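Local coordinates for protein mercuric reductase (Metallosphaera sedula, PDB 4YWO) that probably reduces mercuric ion to elemental mercury with NADPH, working as an FAD-containing homodimer of the pyridine nucleotide-disulfide oxidoreductase family, at residues A[369-373]-A[446-452]; A[190-195]-A[224-230]; A[235-239]-A[250-254]; A[277-281]-A[296-301]; A[241-247]-A[255-261]. All blocks are in the same frame, centred on the assembly; numbering follows the deposited sequence.

Four of the five contacts lie in the pyridine nucleotide-disulphide oxidoreductase part of the chain. Interaction 3 and interaction 5 are neighbours in one three-stranded antiparallel sheet, with centres 13 Å apart. They touch where Ile250 CD1 lies 3.4 Å from Arg242 NE. Interaction 2 packs two helices on the parallel sheet of the same region, and its centre is 20 Å from that of interaction 5. The side chain of Gln191 there is about 13 Å from a bound FAD. Interaction 4 lies on the far side of the chain's centre from interaction 2, with the side chain of Val280 about 12 Å from FAD. Interaction 1 belongs to the dimerisation part, its centre 31 Å from that of interaction 2. The side chain of Leu446 is about 13 Å from a bound FAD.

Interaction 1: residues A[369-373]-A[446-452]; sequences EARVL and LVALAFR
A salt-bridge network of Glu369, Arg371 and Arg452 closes one end of this contact between the edge strand 368-374 and the C-terminal end of helix 442-449. Arg452 NH1 gives Glu369 OE2 a 2.8 Å bond on the syn lone pair, close to the guanidinium plane. A weaker bond joins Arg452 NH2 to Glu369 OE1. The carboxylate and guanidinium planes are 44° apart. Arg371 NH2 and Arg452 NH1 come within 3.8 Å, and Glu369 OE2 pairs with both, lying 3.6 Å from Arg371 NH2.

Arg371 has CG anti to the carbonyl carbon (chi1 -60°), which lays CG over the centre of the Phe451 ring. This CH-pi contact is 3.5 Å from Arg371 CG to the ring centroid. Glu369 CB meets the same ring at its edge. A bend at chi2 brings Arg371 NE to Ala450 O in a weak 3.0 Å bond, and NH2 makes another to Phe451 O. NH1 turns back to Ala370 O at 2.9 Å.

The other end is apolar. Leu373 CD2 lies 3.7 Å from Leu446 CB, and Leu373 CB packs on Val447 CB. The strand's other neighbour is strand 390-396. This is a helix packed on the antiparallel sheet of the dimerisation domain.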
# COMPACT_ATOMS: atom_id res chain seq x y z
N GLU A 369 20.47 -8.54 12.89
CA GLU A 369 19.54 -8.00 13.85
C GLU A 369 18.10 -8.19 13.33
O GLU A 369 17.88 -8.23 12.11
CB GLU A 369 19.81 -6.56 14.15
CG GLU A 369 21.21 -6.23 14.69
CD GLU A 369 21.34 -4.77 15.11
OE1 GLU A 369 22.05 -4.00 14.40
OE2 GLU A 369 20.70 -4.35 16.11
N ALA A 370 17.18 -8.24 14.22
CA ALA A 370 15.77 -8.32 13.84
C ALA A 370 14.91 -7.59 14.84
O ALA A 370 15.22 -7.59 16.07
CB ALA A 370 15.34 -9.75 13.72
N ARG A 371 13.77 -7.02 14.42
CA ARG A 371 12.84 -6.39 15.32
C ARG A 371 11.45 -6.73 14.82
O ARG A 371 11.19 -6.86 13.59
CB ARG A 371 13.00 -4.89 15.43
CG ARG A 371 14.31 -4.33 15.92
CD ARG A 371 14.43 -4.62 17.43
NE ARG A 371 15.71 -4.08 17.96
CZ ARG A 371 16.88 -4.66 17.87
NH1 ARG A 371 17.06 -5.85 17.41
NH2 ARG A 371 17.96 -4.05 18.39
N VAL A 372 10.54 -6.76 15.77
CA VAL A 372 9.11 -6.96 15.48
C VAL A 372 8.30 -5.87 16.14
O VAL A 372 8.43 -5.60 17.35
CB VAL A 372 8.58 -8.31 16.02
CG1 VAL A 372 7.06 -8.44 15.79
CG2 VAL A 372 9.33 -9.50 15.47
N LEU A 373 7.53 -5.15 15.35
CA LEU A 373 6.62 -4.08 15.74
C LEU A 373 5.17 -4.65 15.72
O LEU A 373 4.70 -5.17 14.67
CB LEU A 373 6.65 -2.97 14.71
CG LEU A 373 5.79 -1.73 14.98
CD1 LEU A 373 6.47 -0.80 15.92
CD2 LEU A 373 5.45 -1.02 13.65
N LEU A 446 8.50 2.61 11.28
CA LEU A 446 8.42 2.40 12.72
C LEU A 446 9.17 1.24 13.15
O LEU A 446 9.88 1.27 14.25
CB LEU A 446 6.96 2.27 13.13
CG LEU A 446 6.06 3.51 12.95
CD1 LEU A 446 4.61 3.16 13.13
CD2 LEU A 446 6.57 4.62 13.90
N VAL A 447 9.15 0.15 12.40
CA VAL A 447 10.00 -0.96 12.79
C VAL A 447 11.47 -0.66 12.63
O VAL A 447 12.32 -1.17 13.39
CB VAL A 447 9.57 -2.30 12.10
CG1 VAL A 447 9.92 -2.35 10.65
CG2 VAL A 447 10.11 -3.54 12.82
N ALA A 448 11.85 0.11 11.63
CA ALA A 448 13.26 0.59 11.48
C ALA A 448 13.69 1.38 12.76
O ALA A 448 14.88 1.17 13.23
CB ALA A 448 13.37 1.49 10.23
N LEU A 449 12.83 2.21 13.27
CA LEU A 449 13.10 3.01 14.49
C LEU A 449 13.35 2.09 15.71
O LEU A 449 14.09 2.43 16.66
CB LEU A 449 11.99 3.95 14.79
CG LEU A 449 11.92 5.19 13.91
CD1 LEU A 449 10.60 5.84 14.09
CD2 LEU A 449 13.02 6.18 14.27
N ALA A 450 12.77 0.89 15.66
CA ALA A 450 12.91 -0.09 16.76
C ALA A 450 14.29 -0.63 16.90
O ALA A 450 14.58 -1.26 17.96
CB ALA A 450 11.91 -1.24 16.63
N PHE A 451 15.20 -0.42 15.94
CA PHE A 451 16.51 -0.99 15.92
C PHE A 451 17.35 -0.30 16.97
O PHE A 451 18.11 -0.95 17.67
CB PHE A 451 17.19 -1.03 14.56
CG PHE A 451 16.73 -2.24 13.75
CD1 PHE A 451 15.47 -2.21 13.18
CD2 PHE A 451 17.39 -3.47 13.74
CE1 PHE A 451 15.03 -3.28 12.51
CE2 PHE A 451 16.99 -4.54 13.04
CZ PHE A 451 15.69 -4.49 12.42
N ARG A 452 17.07 0.95 17.20
CA ARG A 452 17.83 1.57 18.31
C ARG A 452 16.93 2.10 19.39
O ARG A 452 17.24 1.95 20.57
CB ARG A 452 18.81 2.57 17.73
CG ARG A 452 20.03 1.91 17.13
CD ARG A 452 20.77 1.05 18.17
NE ARG A 452 21.84 0.21 17.60
CZ ARG A 452 21.73 -1.02 17.05
NH1 ARG A 452 20.56 -1.67 16.92
NH2 ARG A 452 22.83 -1.61 16.60

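Interaction 2: residues A[190-195]-A[224-230]; sequences AQMYSR and IMENDGV
The Arg195 guanidinium has Gln191 OE1 over one face, 3.7 Å above its plane, and Asp228 at its edge. Arg195 NE bonds to Asp228 OD2 at 2.8 Å in a salt bridge, with an N-H...O angle of 162°. OD2 is met on its syn side, somewhat out of the carboxylate plane. The guanidinium and carboxylate stand nearly perpendicular, 84° apart. The amide of Gln191 is also turned almost square to that carboxylate.

A water ties these groups together. It accepts from Gln191 NE2 at 2.7 Å and donates to Asp228 OD2 and Ile224 O. Gln191 is extended, with CG anti to the backbone N (chi1 178°), which carries its amide across to this water. Its OE1 is bonded to Gln348 N.

Nearer the sheet, Ala190 CB meets Met225 SD at 3.9 Å and Val230 CG2 at 4.1 Å. Ser194 OG lies 3.5 Å from Asp228 CB. Gly229, at positive phi, is the C-prime residue of a Schellman motif that ends helix 215-227.

Helices 184-194 and 215-227 thus pack against each other on the parallel sheet. Ala190, Met225 and Val230 rest on Ile202 of strand 199-203, while Arg195 lies against helix 58-78.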
# COMPACT_ATOMS: atom_id res chain seq x y z
N ALA A 190 -10.02 -21.35 2.40
CA ALA A 190 -10.75 -21.49 3.64
C ALA A 190 -11.43 -20.20 4.05
O ALA A 190 -12.62 -20.21 4.45
CB ALA A 190 -9.91 -22.00 4.77
N GLN A 191 -10.77 -19.06 3.97
CA GLN A 191 -11.40 -17.83 4.29
C GLN A 191 -12.52 -17.50 3.28
O GLN A 191 -13.57 -17.10 3.68
CB GLN A 191 -10.40 -16.68 4.33
CG GLN A 191 -11.11 -15.37 4.64
CD GLN A 191 -10.10 -14.23 4.92
OE1 GLN A 191 -9.95 -13.37 4.01
NE2 GLN A 191 -9.86 -14.01 6.16
N MET A 192 -12.30 -17.71 1.99
CA MET A 192 -13.24 -17.48 0.98
C MET A 192 -14.54 -18.26 1.25
O MET A 192 -15.61 -17.64 1.32
CB MET A 192 -12.71 -17.91 -0.39
CG MET A 192 -13.57 -17.69 -1.62
SD MET A 192 -12.96 -18.56 -3.07
CE MET A 192 -11.31 -17.86 -3.30
N TYR A 193 -14.41 -19.58 1.51
CA TYR A 193 -15.65 -20.38 1.67
C TYR A 193 -16.25 -20.16 2.99
O TYR A 193 -17.50 -20.09 3.10
CB TYR A 193 -15.31 -21.87 1.39
CG TYR A 193 -15.47 -22.25 -0.08
CD1 TYR A 193 -14.65 -21.77 -1.10
CD2 TYR A 193 -16.56 -23.04 -0.51
CE1 TYR A 193 -14.89 -22.03 -2.46
CE2 TYR A 193 -16.75 -23.34 -1.81
CZ TYR A 193 -15.96 -22.87 -2.80
OH TYR A 193 -16.20 -23.14 -4.10
N SER A 194 -15.48 -19.95 4.05
CA SER A 194 -16.11 -19.62 5.34
C SER A 194 -16.93 -18.34 5.29
O SER A 194 -18.04 -18.24 5.86
CB SER A 194 -15.10 -19.62 6.46
OG SER A 194 -14.17 -18.59 6.34
N ARG A 195 -16.51 -17.40 4.48
CA ARG A 195 -17.21 -16.09 4.30
C ARG A 195 -18.39 -16.24 3.34
O ARG A 195 -19.05 -15.29 2.95
CB ARG A 195 -16.20 -15.01 3.88
CG ARG A 195 -15.27 -14.64 4.98
CD ARG A 195 -14.34 -13.50 4.53
NE ARG A 195 -13.58 -12.97 5.66
CZ ARG A 195 -12.96 -11.76 5.66
NH1 ARG A 195 -12.89 -11.07 4.55
NH2 ARG A 195 -12.44 -11.36 6.83
N ILE A 224 -6.37 -15.84 12.21
CA ILE A 224 -7.16 -15.36 11.07
C ILE A 224 -8.18 -16.37 10.69
O ILE A 224 -9.36 -16.03 10.50
CB ILE A 224 -6.27 -14.93 9.91
CG1 ILE A 224 -5.43 -13.72 10.38
CG2 ILE A 224 -7.13 -14.54 8.68
CD1 ILE A 224 -4.22 -13.44 9.49
N MET A 225 -7.76 -17.61 10.57
CA MET A 225 -8.73 -18.66 10.26
C MET A 225 -9.85 -18.84 11.30
O MET A 225 -11.04 -18.89 10.95
CB MET A 225 -8.02 -19.95 10.04
CG MET A 225 -7.07 -20.05 8.84
SD MET A 225 -7.86 -19.81 7.22
CE MET A 225 -7.61 -18.02 6.98
N GLU A 226 -9.42 -18.87 12.55
CA GLU A 226 -10.36 -19.07 13.66
C GLU A 226 -11.27 -17.94 13.80
O GLU A 226 -12.51 -18.18 14.10
CB GLU A 226 -9.61 -19.42 14.92
CG GLU A 226 -8.99 -20.83 14.79
CD GLU A 226 -8.20 -21.32 16.02
OE1 GLU A 226 -7.88 -20.48 16.90
OE2 GLU A 226 -7.84 -22.56 16.07
N ASN A 227 -10.84 -16.73 13.48
CA ASN A 227 -11.72 -15.55 13.54
C ASN A 227 -12.89 -15.66 12.54
O ASN A 227 -13.92 -15.06 12.75
CB ASN A 227 -10.92 -14.23 13.32
CG ASN A 227 -10.04 -13.83 14.51
OD1 ASN A 227 -10.12 -14.38 15.62
ND2 ASN A 227 -9.14 -12.84 14.25
N ASP A 228 -12.75 -16.43 11.47
CA ASP A 228 -13.88 -16.64 10.55
C ASP A 228 -14.54 -17.99 10.73
O ASP A 228 -15.32 -18.45 9.91
CB ASP A 228 -13.44 -16.53 9.10
CG ASP A 228 -13.69 -15.12 8.54
OD1 ASP A 228 -14.69 -14.47 8.87
OD2 ASP A 228 -12.90 -14.71 7.74
N GLY A 229 -14.26 -18.65 11.80
CA GLY A 229 -14.96 -19.87 12.11
C GLY A 229 -14.41 -21.09 11.45
O GLY A 229 -15.04 -22.12 11.48
N VAL A 230 -13.22 -21.02 10.91
CA VAL A 230 -12.61 -22.19 10.36
C VAL A 230 -12.03 -23.04 11.50
O VAL A 230 -11.37 -22.52 12.38
CB VAL A 230 -11.43 -21.80 9.38
CG1 VAL A 230 -10.71 -23.01 8.85
CG2 VAL A 230 -11.90 -20.95 8.24
O HOH W 1 -10.52 -16.15 7.75

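Interaction 3: residues A[235-239]-A[250-254]; sequences GVNVK and ITDKG
Val236 CG2 presses on Thr251 CB at 3.2 Å, closer than usual van der Waals contact. It also touches Thr251 CG2 and OG1. This is the tight side of the contact, and both residues are buried. CG2 of the valine is anti to the backbone N, which points it at the threonine. Thr251 OG1 is held as well: it accepts from Lys253 N at 2.8 Å, forming an ST turn, and donates to Gly254 O.

Beside this packing, Asp252 grips Asn237 at two points. OD1 takes the backbone N of Asn237 at 3.1 Å, almost straight at 177°, from above the carboxylate plane. OD2 takes Asn237 ND2 at 2.8 Å on its syn side. OD2 lies in the amide plane of Asn237, but amide and carboxylate are 78° apart. Asp252 N in turn donates to Asn237 O. Three bonds therefore fix the aspartate to one residue.

The two segments belong to a beta hairpin of strands 238-243 and 247-251. Val238 and Thr251 are an antiparallel non-hydrogen-bonded pair, and Lys239 N donates to Ile250 O at 2.9 Å. Val238 CG2 faces Thr251 CG2 across the pair.

The outer side is looser. Exposed Lys253 bends at chi2 and chi4 and gives Gly235 O a weak bond of 3.3 Å from NZ. Lys239, also exposed, lays CB and CG near Ile250 O, and its CE is 4.3 Å from Ile250 CG2.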
# COMPACT_ATOMS: atom_id res chain seq x y z
N GLY A 235 -0.98 -31.05 12.86
CA GLY A 235 -0.37 -32.35 13.25
C GLY A 235 -1.20 -33.55 12.86
O GLY A 235 -1.16 -34.59 13.56
N VAL A 236 -1.97 -33.46 11.80
CA VAL A 236 -2.84 -34.57 11.38
C VAL A 236 -2.39 -35.28 10.11
O VAL A 236 -1.96 -34.70 9.09
CB VAL A 236 -4.30 -34.15 11.33
CG1 VAL A 236 -4.52 -32.94 10.43
CG2 VAL A 236 -5.18 -35.29 10.85
N ASN A 237 -2.50 -36.63 10.16
CA ASN A 237 -2.22 -37.50 9.01
C ASN A 237 -3.48 -38.09 8.53
O ASN A 237 -4.26 -38.61 9.33
CB ASN A 237 -1.30 -38.67 9.37
CG ASN A 237 0.07 -38.16 9.77
OD1 ASN A 237 0.83 -37.66 8.93
ND2 ASN A 237 0.36 -38.21 11.06
N VAL A 238 -3.73 -37.89 7.25
CA VAL A 238 -4.94 -38.37 6.63
C VAL A 238 -4.62 -39.79 6.20
O VAL A 238 -3.73 -39.98 5.47
CB VAL A 238 -5.35 -37.51 5.42
CG1 VAL A 238 -6.56 -38.10 4.73
CG2 VAL A 238 -5.69 -36.11 5.95
N LYS A 239 -5.39 -40.77 6.67
CA LYS A 239 -5.17 -42.21 6.35
C LYS A 239 -5.96 -42.74 5.16
O LYS A 239 -5.47 -43.58 4.39
CB LYS A 239 -5.50 -43.04 7.59
CG LYS A 239 -4.82 -42.53 8.83
CD LYS A 239 -4.69 -43.61 9.88
CE LYS A 239 -6.03 -44.03 10.44
NZ LYS A 239 -5.85 -44.47 11.85
N ILE A 250 -10.74 -39.77 7.07
CA ILE A 250 -10.33 -40.51 8.25
C ILE A 250 -8.88 -40.15 8.52
O ILE A 250 -8.01 -40.28 7.71
CB ILE A 250 -10.47 -42.05 8.03
CG1 ILE A 250 -11.96 -42.40 7.73
CG2 ILE A 250 -9.99 -42.81 9.26
CD1 ILE A 250 -12.13 -43.62 6.86
N THR A 251 -8.61 -39.73 9.71
CA THR A 251 -7.28 -39.27 10.05
C THR A 251 -6.91 -39.94 11.34
O THR A 251 -7.76 -40.56 11.99
CB THR A 251 -7.27 -37.71 10.32
OG1 THR A 251 -7.83 -37.41 11.61
CG2 THR A 251 -8.08 -36.97 9.27
N ASP A 252 -5.66 -39.74 11.76
CA ASP A 252 -5.24 -40.20 13.07
C ASP A 252 -5.73 -39.31 14.23
O ASP A 252 -5.36 -39.54 15.36
CB ASP A 252 -3.71 -40.39 13.10
CG ASP A 252 -2.91 -39.08 12.84
OD1 ASP A 252 -3.49 -37.95 12.76
OD2 ASP A 252 -1.67 -39.19 12.71
N LYS A 253 -6.50 -38.27 13.95
CA LYS A 253 -7.13 -37.47 15.00
C LYS A 253 -8.63 -37.41 14.85
O LYS A 253 -9.21 -36.38 15.18
CB LYS A 253 -6.61 -36.02 14.95
CG LYS A 253 -5.11 -35.87 15.18
CD LYS A 253 -4.70 -36.26 16.60
CE LYS A 253 -3.20 -36.44 16.76
NZ LYS A 253 -2.50 -35.16 16.50
N GLY A 254 -9.24 -38.45 14.29
CA GLY A 254 -10.70 -38.51 14.12
C GLY A 254 -11.15 -38.39 12.68
O GLY A 254 -10.35 -38.20 11.77

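Interaction 4: residues A[277-281]-A[296-301]; sequences NAGVR and TDNPHI
One hydrogen bond joins Ala278 to Asn298. Asn298 ND2 donates to Ala278 O at 2.9 Å, with an angle of 160°, in the plane of that carbonyl. The side chain has CG anti to the backbone N (chi1 177°), which aims the amide across at Ala278. Its ND2 also bonds to Pro125 O. The other end of the amide serves its own segment: OD1 accepts from His300 N in an Asx turn. This fits onto a type I beta turn from Asn298 to Ile301. The turn leads into strand 301-303, an outer strand of the five-stranded parallel sheet.

The charged pair is Arg281 and Asp297. Arg281 NH1 sits between both carboxylate oxygens, 3.2 Å from OD1 and 3.3 Å from OD2. Both bonds are weak, and the planes are 41° apart. A water adds a second link. It accepts from Arg281 N and Asp297 N, and donates to Asp297 OD2 at 2.6 Å.

The apolar contacts are buried. Ile301 CD1 lies 3.9 Å from Ala278 CB and 4.1 Å from Val280 CG2. Val280 CG1 packs on Thr296 CG2, while its CG2 lies against the threonine hydroxyl. Phe122 of strand 120-124 touches both Ala278 and Ile301.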
# COMPACT_ATOMS: atom_id res chain seq x y z
N ASN A 277 15.28 -36.65 -23.83
CA ASN A 277 15.67 -36.56 -25.19
C ASN A 277 16.45 -35.34 -25.58
O ASN A 277 17.05 -35.22 -26.68
CB ASN A 277 14.41 -36.70 -26.13
CG ASN A 277 13.64 -38.01 -25.98
OD1 ASN A 277 12.39 -38.05 -26.02
ND2 ASN A 277 14.37 -39.10 -25.72
N ALA A 278 16.36 -34.32 -24.68
CA ALA A 278 16.96 -33.03 -24.96
C ALA A 278 18.17 -32.78 -24.01
O ALA A 278 18.73 -31.68 -24.08
CB ALA A 278 15.92 -31.94 -24.77
N GLY A 279 18.48 -33.69 -23.11
CA GLY A 279 19.58 -33.55 -22.19
C GLY A 279 19.25 -32.60 -21.00
O GLY A 279 20.12 -31.98 -20.46
N VAL A 280 17.96 -32.48 -20.69
CA VAL A 280 17.52 -31.60 -19.58
C VAL A 280 17.22 -32.50 -18.40
O VAL A 280 16.62 -33.56 -18.56
CB VAL A 280 16.28 -30.81 -20.03
CG1 VAL A 280 15.68 -30.02 -18.86
CG2 VAL A 280 16.61 -29.90 -21.18
N ARG A 281 17.63 -32.07 -17.22
CA ARG A 281 17.48 -32.81 -15.99
C ARG A 281 16.52 -32.16 -15.00
O ARG A 281 16.13 -30.99 -15.19
CB ARG A 281 18.85 -32.95 -15.31
CG ARG A 281 19.87 -33.72 -16.19
CD ARG A 281 21.32 -33.59 -15.75
NE ARG A 281 21.42 -33.76 -14.31
CZ ARG A 281 22.22 -33.05 -13.49
NH1 ARG A 281 23.02 -32.08 -13.97
NH2 ARG A 281 22.18 -33.29 -12.18
N THR A 296 19.42 -24.57 -18.70
CA THR A 296 19.42 -25.95 -18.29
C THR A 296 20.83 -26.58 -18.58
O THR A 296 21.69 -25.92 -19.12
CB THR A 296 18.37 -26.83 -19.10
OG1 THR A 296 18.71 -26.94 -20.50
CG2 THR A 296 16.94 -26.27 -18.96
N ASP A 297 20.92 -27.88 -18.38
CA ASP A 297 22.15 -28.67 -18.84
C ASP A 297 22.38 -28.69 -20.34
O ASP A 297 23.54 -28.82 -20.78
CB ASP A 297 22.11 -30.07 -18.25
CG ASP A 297 22.27 -30.04 -16.74
OD1 ASP A 297 23.42 -29.89 -16.29
OD2 ASP A 297 21.31 -30.13 -15.97
N ASN A 298 21.33 -28.45 -21.15
CA ASN A 298 21.47 -28.19 -22.55
C ASN A 298 21.60 -26.75 -22.72
O ASN A 298 20.69 -25.99 -22.41
CB ASN A 298 20.25 -28.71 -23.30
CG ASN A 298 20.26 -28.42 -24.75
OD1 ASN A 298 20.86 -27.47 -25.29
ND2 ASN A 298 19.49 -29.25 -25.47
N PRO A 299 22.77 -26.25 -23.16
CA PRO A 299 22.97 -24.78 -23.17
C PRO A 299 22.13 -23.99 -24.13
O PRO A 299 22.13 -22.75 -24.07
CB PRO A 299 24.52 -24.64 -23.52
CG PRO A 299 24.72 -25.85 -24.40
CD PRO A 299 23.93 -26.96 -23.81
N HIS A 300 21.36 -24.66 -24.98
CA HIS A 300 20.44 -23.98 -25.84
C HIS A 300 18.98 -23.96 -25.30
O HIS A 300 18.12 -23.46 -26.03
CB HIS A 300 20.37 -24.68 -27.18
CG HIS A 300 21.70 -24.75 -27.85
ND1 HIS A 300 22.32 -23.62 -28.35
CD2 HIS A 300 22.61 -25.75 -27.94
CE1 HIS A 300 23.51 -23.95 -28.83
NE2 HIS A 300 23.71 -25.23 -28.58
N ILE A 301 18.80 -24.49 -24.14
CA ILE A 301 17.42 -24.64 -23.53
C ILE A 301 17.48 -23.94 -22.16
O ILE A 301 18.32 -24.26 -21.29
CB ILE A 301 16.97 -26.08 -23.42
CG1 ILE A 301 16.96 -26.69 -24.80
CG2 ILE A 301 15.60 -26.17 -22.73
CD1 ILE A 301 16.51 -28.13 -24.84
O HOH W 2 18.96 -29.39 -16.79

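Interaction 5: residues A[241-247]-A[255-261]; sequences VRKGAGK and EVEADEI
Lys247 crosses to segment 255-261 along its whole length. Its CB lies 3.5 Å from Ala258 O and also packs on Ile261 CD1. Lys247 CG has Ala258 O and Asp259 O on one side, each at 4.0 Å. CD nears Ile261 CD1 and Glu260 OE2, and CE comes closer to that oxygen. The chain is fully extended beyond CG, so it runs alongside Glu260, and the two point the same way. Lys247 NZ then forms a salt bridge with Glu260 OE2 at 2.8 Å, on the syn side of the oxygen. A water bridges NZ to Glu260 OE1, and NZ has weak further bonds to Val159 O and Gly160 O.

Glu260 OE2 is gripped twice. Ile261 N also donates to Glu260 OE2 at 2.9 Å, from the anti side but the same face of the carboxylate. Glu260 OE1 pairs with Arg172.

The backbones of Lys247 and Ala258 form an antiparallel hydrogen-bonded pair. Lys247 N donates to Ala258 O and Ala258 N to Lys247 O, each at 2.8 Å. Next to it, Gly246 N donates to the anti lone pair of Glu257 OE2. Further along, Arg242 NH2 reaches Glu255 OE1 at 3.1 Å in a salt bridge between two exposed side chains. Val241 CG1 and Ile261 CD1 meet tip to tip at 3.7 Å.

Strand 247-251 runs between strands 238-243 and 254-258, so Arg242 and Glu255 meet across it, over Ile248. Strand 260-263 then joins the parallel sheet beside strand 176-180, where Ile261 packs on Ile180.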
# COMPACT_ATOMS: atom_id res chain seq x y z
N VAL A 241 -9.94 -41.90 2.75
CA VAL A 241 -11.20 -41.27 2.50
C VAL A 241 -12.27 -42.29 2.07
O VAL A 241 -12.01 -43.17 1.25
CB VAL A 241 -11.05 -40.19 1.37
CG1 VAL A 241 -12.33 -39.46 1.14
CG2 VAL A 241 -9.95 -39.20 1.76
N ARG A 242 -13.45 -42.09 2.59
CA ARG A 242 -14.61 -42.92 2.19
C ARG A 242 -15.85 -42.10 2.04
O ARG A 242 -15.89 -40.92 2.43
CB ARG A 242 -14.78 -44.15 3.13
CG ARG A 242 -14.86 -43.94 4.60
CD ARG A 242 -14.98 -45.31 5.33
NE ARG A 242 -15.14 -45.13 6.79
CZ ARG A 242 -16.29 -44.87 7.44
NH1 ARG A 242 -17.47 -44.83 6.80
NH2 ARG A 242 -16.26 -44.67 8.76
N LYS A 243 -16.87 -42.66 1.41
CA LYS A 243 -18.11 -41.98 1.20
C LYS A 243 -19.17 -42.50 2.16
O LYS A 243 -19.43 -43.72 2.19
CB LYS A 243 -18.57 -42.22 -0.25
CG LYS A 243 -19.84 -41.53 -0.71
CD LYS A 243 -19.77 -40.01 -0.62
CE LYS A 243 -21.06 -39.36 -1.12
NZ LYS A 243 -20.89 -37.89 -1.20
N GLY A 244 -19.77 -41.58 2.94
CA GLY A 244 -20.95 -41.83 3.81
C GLY A 244 -22.08 -40.99 3.28
O GLY A 244 -22.28 -40.91 2.06
N ALA A 245 -22.81 -40.33 4.16
CA ALA A 245 -23.78 -39.34 3.72
C ALA A 245 -23.05 -38.27 2.88
O ALA A 245 -23.39 -38.01 1.71
CB ALA A 245 -24.47 -38.73 4.93
N GLY A 246 -22.00 -37.72 3.46
CA GLY A 246 -21.03 -36.98 2.66
C GLY A 246 -19.70 -37.66 2.64
O GLY A 246 -19.59 -38.87 2.83
N LYS A 247 -18.66 -36.88 2.41
CA LYS A 247 -17.35 -37.43 2.26
C LYS A 247 -16.70 -37.47 3.58
O LYS A 247 -16.78 -36.49 4.38
CB LYS A 247 -16.51 -36.64 1.24
CG LYS A 247 -17.15 -36.47 -0.10
CD LYS A 247 -16.25 -35.96 -1.20
CE LYS A 247 -17.04 -35.77 -2.45
NZ LYS A 247 -16.21 -35.43 -3.54
N GLU A 255 -12.45 -38.52 12.50
CA GLU A 255 -13.07 -38.53 11.20
C GLU A 255 -13.66 -37.14 10.99
O GLU A 255 -14.21 -36.54 11.89
CB GLU A 255 -14.14 -39.60 11.12
CG GLU A 255 -13.55 -41.00 11.19
CD GLU A 255 -14.58 -42.10 11.12
OE1 GLU A 255 -15.50 -42.03 10.28
OE2 GLU A 255 -14.46 -43.04 11.92
N VAL A 256 -13.47 -36.59 9.81
CA VAL A 256 -14.01 -35.31 9.47
C VAL A 256 -14.95 -35.51 8.29
O VAL A 256 -14.53 -35.93 7.25
CB VAL A 256 -12.82 -34.36 9.12
CG1 VAL A 256 -13.39 -33.04 8.66
CG2 VAL A 256 -11.89 -34.25 10.34
N GLU A 257 -16.21 -35.19 8.43
CA GLU A 257 -17.14 -35.43 7.36
C GLU A 257 -17.50 -34.10 6.74
O GLU A 257 -17.71 -33.16 7.47
CB GLU A 257 -18.41 -36.11 7.86
CG GLU A 257 -19.28 -36.59 6.68
CD GLU A 257 -20.34 -37.66 7.07
OE1 GLU A 257 -20.39 -38.01 8.28
OE2 GLU A 257 -21.12 -38.12 6.18
N ALA A 258 -17.61 -34.02 5.44
CA ALA A 258 -17.93 -32.79 4.78
C ALA A 258 -18.58 -33.08 3.48
O ALA A 258 -18.37 -34.18 2.91
CB ALA A 258 -16.62 -31.99 4.53
N ASP A 259 -19.25 -32.11 2.92
CA ASP A 259 -19.84 -32.24 1.61
C ASP A 259 -18.84 -32.41 0.48
O ASP A 259 -19.10 -33.06 -0.52
CB ASP A 259 -20.75 -31.04 1.23
CG ASP A 259 -21.97 -30.94 2.04
OD1 ASP A 259 -22.34 -32.00 2.64
OD2 ASP A 259 -22.56 -29.80 2.15
N GLU A 260 -17.65 -31.74 0.63
CA GLU A 260 -16.70 -31.77 -0.38
C GLU A 260 -15.31 -31.69 0.28
O GLU A 260 -15.19 -31.29 1.43
CB GLU A 260 -16.95 -30.56 -1.29
CG GLU A 260 -16.20 -30.57 -2.62
CD GLU A 260 -16.30 -31.93 -3.31
OE1 GLU A 260 -17.31 -32.15 -4.03
OE2 GLU A 260 -15.40 -32.79 -3.12
N ILE A 261 -14.32 -32.13 -0.48
CA ILE A 261 -12.91 -32.11 -0.16
C ILE A 261 -12.17 -31.22 -1.17
O ILE A 261 -12.39 -31.31 -2.37
CB ILE A 261 -12.30 -33.51 -0.15
CG1 ILE A 261 -12.89 -34.33 1.00
CG2 ILE A 261 -10.82 -33.45 0.05
CD1 ILE A 261 -12.59 -35.83 0.68
O HOH W 3 -17.34 -33.85 -6.14